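Long-range contacts in DyP-type peroxidase (Thermobifida cellulosilytica, PDB 4GS1), which probably uses its haem to reduce hydrogen peroxide while oxidising dyes and related substrates, as other DyP-type peroxidases do: residues 21-25 with 190-196; 119-124 with 391-395. One frame throughout, in Å; residues are numbered along the deposited sequence.

Interaction 1 of 2, residues 21-25 with 190-196; sequences VDAQR and AAAQDPD
Arg25 and Ala190 bring the backbones of 21-25 and 190-196 to their closest approach, 4.4 Å between the two CA atoms, whereas at the other end the CA atoms of Val21 and Asp194 stand 7.5 Å apart. The first segment lies on helix 21-30, with a helical bond from Arg25 N to Val21 O; the second is an irregular loop, which curls round the arginine side chain. Where the backbones are nearest, the touch is a CA-H...O contact from Ala190 CA to Arg25 O.

Arg25 carries the polar part. Its straight, fully stretched chain carries the guanidinium out to two successive loop carbonyls lying near the group's plane at its edge. NE donates to Ala192 O at 2.8 Å and NH2 to Gln193 O at 2.9 Å, with N-H...O angles of 150° and 155°, so two separate nitrogens fix the rotation of the group. Its NH1 forms a salt bridge with Asp22 OD1 at 3.5 Å, one turn back in the helix. Val21 CG1 covers one face of the guanidinium off-centre, nearer its border.

Pro195 fills the notch beside the arginine: its CG rests 3.7 Å from Arg25 CG, while its CD meets Val21 CG1 at 3.8 Å. The bend that presents this ring includes an Asx turn, in which Asp194 OD1 accepts from Asp196 N at 2.9 Å.

Arg187 holds Pro195 O from the same chain. Leu26 of the second subunit packs on Arg25, and Leu100 O of that subunit accepts a bond from Gln193 NE2. The contact joins helix 21-30 to the loop between strand 176-185 and helix 217-223, at the interface with the second subunit.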
loop_
_atom_site.group_PDB
_atom_site.type_symbol
_atom_site.label_atom_id
_atom_site.label_comp_id
_atom_site.label_asym_id
_atom_site.label_seq_id
_atom_site.Cartn_x
_atom_site.Cartn_y
_atom_site.Cartn_z
ATOM N N VAL B 21 -4.976 -27.103 -2.169
ATOM C CA VAL B 21 -5.167 -25.741 -1.700
ATOM C C VAL B 21 -4.127 -24.872 -2.394
ATOM O O VAL B 21 -4.296 -23.657 -2.514
ATOM C CB VAL B 21 -4.954 -25.636 -0.178
ATOM C CG1 VAL B 21 -5.655 -24.406 0.372
ATOM C CG2 VAL B 21 -5.461 -26.879 0.512
ATOM N N ASP B 22 -3.047 -25.504 -2.849
ATOM C CA ASP B 22 -1.969 -24.799 -3.537
ATOM C C ASP B 22 -2.469 -24.110 -4.807
ATOM O O ASP B 22 -2.121 -22.963 -5.071
ATOM C CB ASP B 22 -0.811 -25.755 -3.858
ATOM C CG ASP B 22 -0.026 -26.167 -2.620
ATOM O OD1 ASP B 22 -0.090 -25.448 -1.602
ATOM O OD2 ASP B 22 0.666 -27.207 -2.672
ATOM N N ALA B 23 -3.298 -24.799 -5.584
ATOM C CA ALA B 23 -3.899 -24.176 -6.760
ATOM C C ALA B 23 -4.867 -23.063 -6.362
ATOM O O ALA B 23 -4.940 -22.028 -7.029
ATOM C CB ALA B 23 -4.596 -25.211 -7.625
ATOM N N GLN B 24 -5.611 -23.273 -5.276
ATOM C CA GLN B 24 -6.471 -22.221 -4.739
ATOM C C GLN B 24 -5.661 -20.988 -4.345
ATOM O O GLN B 24 -6.091 -19.852 -4.581
ATOM C CB GLN B 24 -7.225 -22.710 -3.504
ATOM C CG GLN B 24 -8.390 -23.626 -3.775
ATOM C CD GLN B 24 -9.030 -24.106 -2.488
ATOM O OE1 GLN B 24 -8.949 -25.286 -2.147
ATOM N NE2 GLN B 24 -9.662 -23.190 -1.759
ATOM N N ARG B 25 -4.502 -21.207 -3.724
ATOM C CA ARG B 25 -3.667 -20.087 -3.286
ATOM C C ARG B 25 -3.074 -19.321 -4.463
ATOM O O ARG B 25 -2.798 -18.128 -4.356
ATOM C CB ARG B 25 -2.553 -20.561 -2.337
ATOM C CG ARG B 25 -3.073 -21.050 -0.987
ATOM C CD ARG B 25 -1.966 -21.451 -0.014
ATOM N NE ARG B 25 -2.567 -21.991 1.207
ATOM C CZ ARG B 25 -2.211 -23.128 1.793
ATOM N NH1 ARG B 25 -1.217 -23.854 1.295
ATOM N NH2 ARG B 25 -2.847 -23.536 2.888
ATOM N N ALA B 190 -2.383 -16.039 -1.781
ATOM C CA ALA B 190 -1.161 -16.837 -1.697
ATOM C C ALA B 190 -0.730 -17.084 -0.254
ATOM O O ALA B 190 -0.103 -18.100 0.048
ATOM C CB ALA B 190 -0.042 -16.157 -2.475
ATOM N N ALA B 191 -1.072 -16.155 0.635
ATOM C CA ALA B 191 -0.681 -16.259 2.043
ATOM C C ALA B 191 -1.839 -16.678 2.942
ATOM O O ALA B 191 -1.740 -16.609 4.166
ATOM C CB ALA B 191 -0.076 -14.940 2.526
ATOM N N ALA B 192 -2.944 -17.114 2.346
ATOM C CA ALA B 192 -4.093 -17.539 3.148
ATOM C C ALA B 192 -4.053 -19.038 3.397
ATOM O O ALA B 192 -3.924 -19.819 2.456
ATOM C CB ALA B 192 -5.389 -17.159 2.453
ATOM N N GLN B 193 -4.178 -19.440 4.660
ATOM C CA GLN B 193 -4.294 -20.867 4.973
ATOM C C GLN B 193 -5.495 -21.452 4.231
ATOM O O GLN B 193 -5.435 -22.566 3.685
ATOM C CB GLN B 193 -4.440 -21.078 6.483
ATOM C CG GLN B 193 -3.161 -20.809 7.284
ATOM C CD GLN B 193 -3.403 -20.770 8.792
ATOM O OE1 GLN B 193 -4.427 -21.252 9.282
ATOM N NE2 GLN B 193 -2.464 -20.182 9.531
ATOM N N ASP B 194 -6.575 -20.676 4.206
ATOM C CA ASP B 194 -7.786 -21.021 3.462
ATOM C C ASP B 194 -8.204 -19.824 2.618
ATOM O O ASP B 194 -8.778 -18.865 3.141
ATOM C CB ASP B 194 -8.909 -21.393 4.437
ATOM C CG ASP B 194 -10.205 -21.772 3.731
ATOM O OD1 ASP B 194 -10.267 -21.719 2.485
ATOM O OD2 ASP B 194 -11.180 -22.124 4.432
ATOM N N PRO B 195 -7.924 -19.866 1.306
ATOM C CA PRO B 195 -8.245 -18.726 0.437
ATOM C C PRO B 195 -9.738 -18.411 0.348
ATOM O O PRO B 195 -10.087 -17.336 -0.139
ATOM C CB PRO B 195 -7.712 -19.165 -0.936
ATOM C CG PRO B 195 -6.651 -20.178 -0.623
ATOM C CD PRO B 195 -7.154 -20.904 0.595
ATOM N N ASP B 196 -10.598 -19.318 0.806
ATOM C CA ASP B 196 -12.042 -19.060 0.825
ATOM C C ASP B 196 -12.536 -18.416 2.128
ATOM O O ASP B 196 -13.693 -18.019 2.219
ATOM C CB ASP B 196 -12.830 -20.358 0.584
ATOM C CG ASP B 196 -12.622 -20.919 -0.814
ATOM O OD1 ASP B 196 -12.303 -20.137 -1.729
ATOM O OD2 ASP B 196 -12.781 -22.145 -0.993
#

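Interaction 2 of 2, residues 119-124 with 391-395; sequences MDAADR and DLVEG
Leu392 O, near the C-terminal end of helix 390-393, is gripped by several donors: Arg124 NH1 at 3.0 Å, through a weak bond bent to 125°, Gly395 N, also weakly, and Arg70 of helix 66-90. Facing this helix end is the turn after helix 113-118, a helix that ends in a Schellman motif with Asp120 at positive phi. The turn leads into the short 3-10 segment 122-124, where Arg124 N bonds to Ala121 O.

Arg124 folds back along its length, bent at both chi2 (-65°) and chi3 (-54°), and this curl lays the guanidinium over the leucine. Leu392 CD1 sits 4.0 Å above the centre of one face and also approaches Arg124 CB at 3.6 Å. At the edge, NH2 donates almost straight to Asp391 O, 3.3 Å away and in the guanidinium plane, although the donor stands well above the plane of that carbonyl. NE is engaged by Ala232 O, so all three nitrogens have acceptors. A leucine here would probably leave both Asp391 O and Ala232 O without the donors that now reach them.

The apolar half is supplied by Met119, whose CE reaches Leu392 CD2 at 3.9 Å; SD makes a looser approach to Val393 CG2. Trp235 and Leu116 also touch Leu392, while Val393 packs on Ala73 and Ala74, tying the chain's end to helix 66-90 within the ferredoxin-like fold.

The poorly ordered Gly395 adds a long ion pair from OXT to Arg124 NH1. A water in the guanidinium plane offers a second route between them, accepting from Arg124 NH1 at 3.0 Å and donating to Gly395 OXT at 3.1 Å.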
loop_
_atom_site.group_PDB
_atom_site.type_symbol
_atom_site.label_atom_id
_atom_site.label_comp_id
_atom_site.label_asym_id
_atom_site.label_seq_id
_atom_site.Cartn_x
_atom_site.Cartn_y
_atom_site.Cartn_z
ATOM N N MET B 119 -23.595 18.978 -16.434
ATOM C CA MET B 119 -24.143 18.805 -17.780
ATOM C C MET B 119 -25.534 19.420 -17.919
ATOM O O MET B 119 -26.160 19.282 -18.970
ATOM C CB MET B 119 -24.215 17.320 -18.159
ATOM C CG MET B 119 -22.878 16.607 -18.171
ATOM S SD MET B 119 -22.974 14.882 -18.712
ATOM C CE MET B 119 -24.057 14.173 -17.479
ATOM N N ASP B 120 -26.008 20.090 -16.865
ATOM C CA ASP B 120 -27.364 20.651 -16.839
ATOM C C ASP B 120 -28.358 19.537 -17.162
ATOM O O ASP B 120 -29.228 19.679 -18.024
ATOM C CB ASP B 120 -27.493 21.830 -17.819
ATOM C CG ASP B 120 -28.781 22.622 -17.634
ATOM O OD1 ASP B 120 -29.326 22.656 -16.509
ATOM O OD2 ASP B 120 -29.252 23.221 -18.624
ATOM N N ALA B 121 -28.209 18.418 -16.458
ATOM C CA ALA B 121 -29.011 17.229 -16.720
ATOM C C ALA B 121 -29.682 16.683 -15.465
ATOM O O ALA B 121 -29.754 15.467 -15.271
ATOM C CB ALA B 121 -28.154 16.153 -17.370
ATOM N N ALA B 122 -30.190 17.576 -14.622
ATOM C CA ALA B 122 -30.847 17.164 -13.386
ATOM C C ALA B 122 -32.069 16.292 -13.669
ATOM O O ALA B 122 -32.491 15.505 -12.820
ATOM C CB ALA B 122 -31.234 18.383 -12.561
ATOM N N ASP B 123 -32.631 16.427 -14.869
ATOM C CA ASP B 123 -33.779 15.615 -15.265
ATOM C C ASP B 123 -33.398 14.151 -15.505
ATOM O O ASP B 123 -34.271 13.282 -15.560
ATOM C CB ASP B 123 -34.456 16.198 -16.513
ATOM C CG ASP B 123 -33.544 16.209 -17.724
ATOM O OD1 ASP B 123 -34.004 15.822 -18.819
ATOM O OD2 ASP B 123 -32.370 16.615 -17.589
ATOM N N ARG B 124 -32.101 13.881 -15.650
ATOM C CA ARG B 124 -31.622 12.515 -15.857
ATOM C C ARG B 124 -31.202 11.866 -14.540
ATOM O O ARG B 124 -30.766 10.720 -14.519
ATOM C CB ARG B 124 -30.435 12.493 -16.825
ATOM C CG ARG B 124 -30.655 13.223 -18.142
ATOM C CD ARG B 124 -31.746 12.568 -18.981
ATOM N NE ARG B 124 -31.505 11.143 -19.209
ATOM C CZ ARG B 124 -30.632 10.654 -20.087
ATOM N NH1 ARG B 124 -29.887 11.470 -20.823
ATOM N NH2 ARG B 124 -30.495 9.340 -20.221
ATOM N N ASP B 391 -25.608 5.866 -22.441
ATOM C CA ASP B 391 -27.039 6.179 -22.461
ATOM C C ASP B 391 -27.316 7.556 -21.855
ATOM O O ASP B 391 -28.214 8.269 -22.295
ATOM C CB ASP B 391 -27.846 5.118 -21.698
ATOM C CG ASP B 391 -27.866 3.777 -22.400
ATOM O OD1 ASP B 391 -27.579 3.734 -23.615
ATOM O OD2 ASP B 391 -28.182 2.763 -21.736
ATOM N N LEU B 392 -26.543 7.920 -20.837
ATOM C CA LEU B 392 -26.709 9.208 -20.172
ATOM C C LEU B 392 -26.203 10.350 -21.044
ATOM O O LEU B 392 -26.930 11.308 -21.325
ATOM C CB LEU B 392 -25.945 9.217 -18.847
ATOM C CG LEU B 392 -25.871 10.553 -18.103
ATOM C CD1 LEU B 392 -27.260 11.026 -17.737
ATOM C CD2 LEU B 392 -25.023 10.414 -16.853
ATOM N N VAL B 393 -24.950 10.231 -21.468
ATOM C CA VAL B 393 -24.265 11.295 -22.194
ATOM C C VAL B 393 -24.842 11.510 -23.597
ATOM O O VAL B 393 -24.960 12.647 -24.056
ATOM C CB VAL B 393 -22.744 11.027 -22.258
ATOM C CG1 VAL B 393 -22.075 11.966 -23.238
ATOM C CG2 VAL B 393 -22.127 11.179 -20.876
ATOM N N GLU B 394 -25.216 10.421 -24.265
ATOM C CA GLU B 394 -25.801 10.509 -25.606
ATOM C C GLU B 394 -27.330 10.564 -25.595
ATOM O O GLU B 394 -27.963 10.458 -26.646
ATOM C CB GLU B 394 -25.343 9.336 -26.480
ATOM C CG GLU B 394 -23.857 9.319 -26.791
ATOM C CD GLU B 394 -23.489 8.244 -27.799
ATOM O OE1 GLU B 394 -24.393 7.480 -28.214
ATOM O OE2 GLU B 394 -22.298 8.163 -28.176
ATOM N N GLY B 395 -27.918 10.733 -24.414
ATOM C CA GLY B 395 -29.365 10.747 -24.276
ATOM C C GLY B 395 -29.966 12.131 -24.093
ATOM O O GLY B 395 -31.186 12.283 -24.020
ATOM O OXT GLY B 395 -29.258 13.136 -24.007
HETATM O O HOH W 1 -29.522 14.434 -21.168
#

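From the N terminus, helix 21-30 enters interaction 1 at once, and the chain then runs through the first four-stranded antiparallel sheet, passing residues 119-124 on the way, before 190-196 closes a loop of 164 intervening residues. Interaction 2 waits for the second such sheet to be completed and closes only at the C-terminal residues, after 266 intervening residues. The segments alternate, so the two loops cross rather than nest. The centres of interaction 1 and interaction 2 are about 45 Å apart, on opposite sides of the chain's centre. Interaction 1 fastens the N-terminal helix to the linker between the sheets; interaction 2 brings the C terminus back to the N-terminal half.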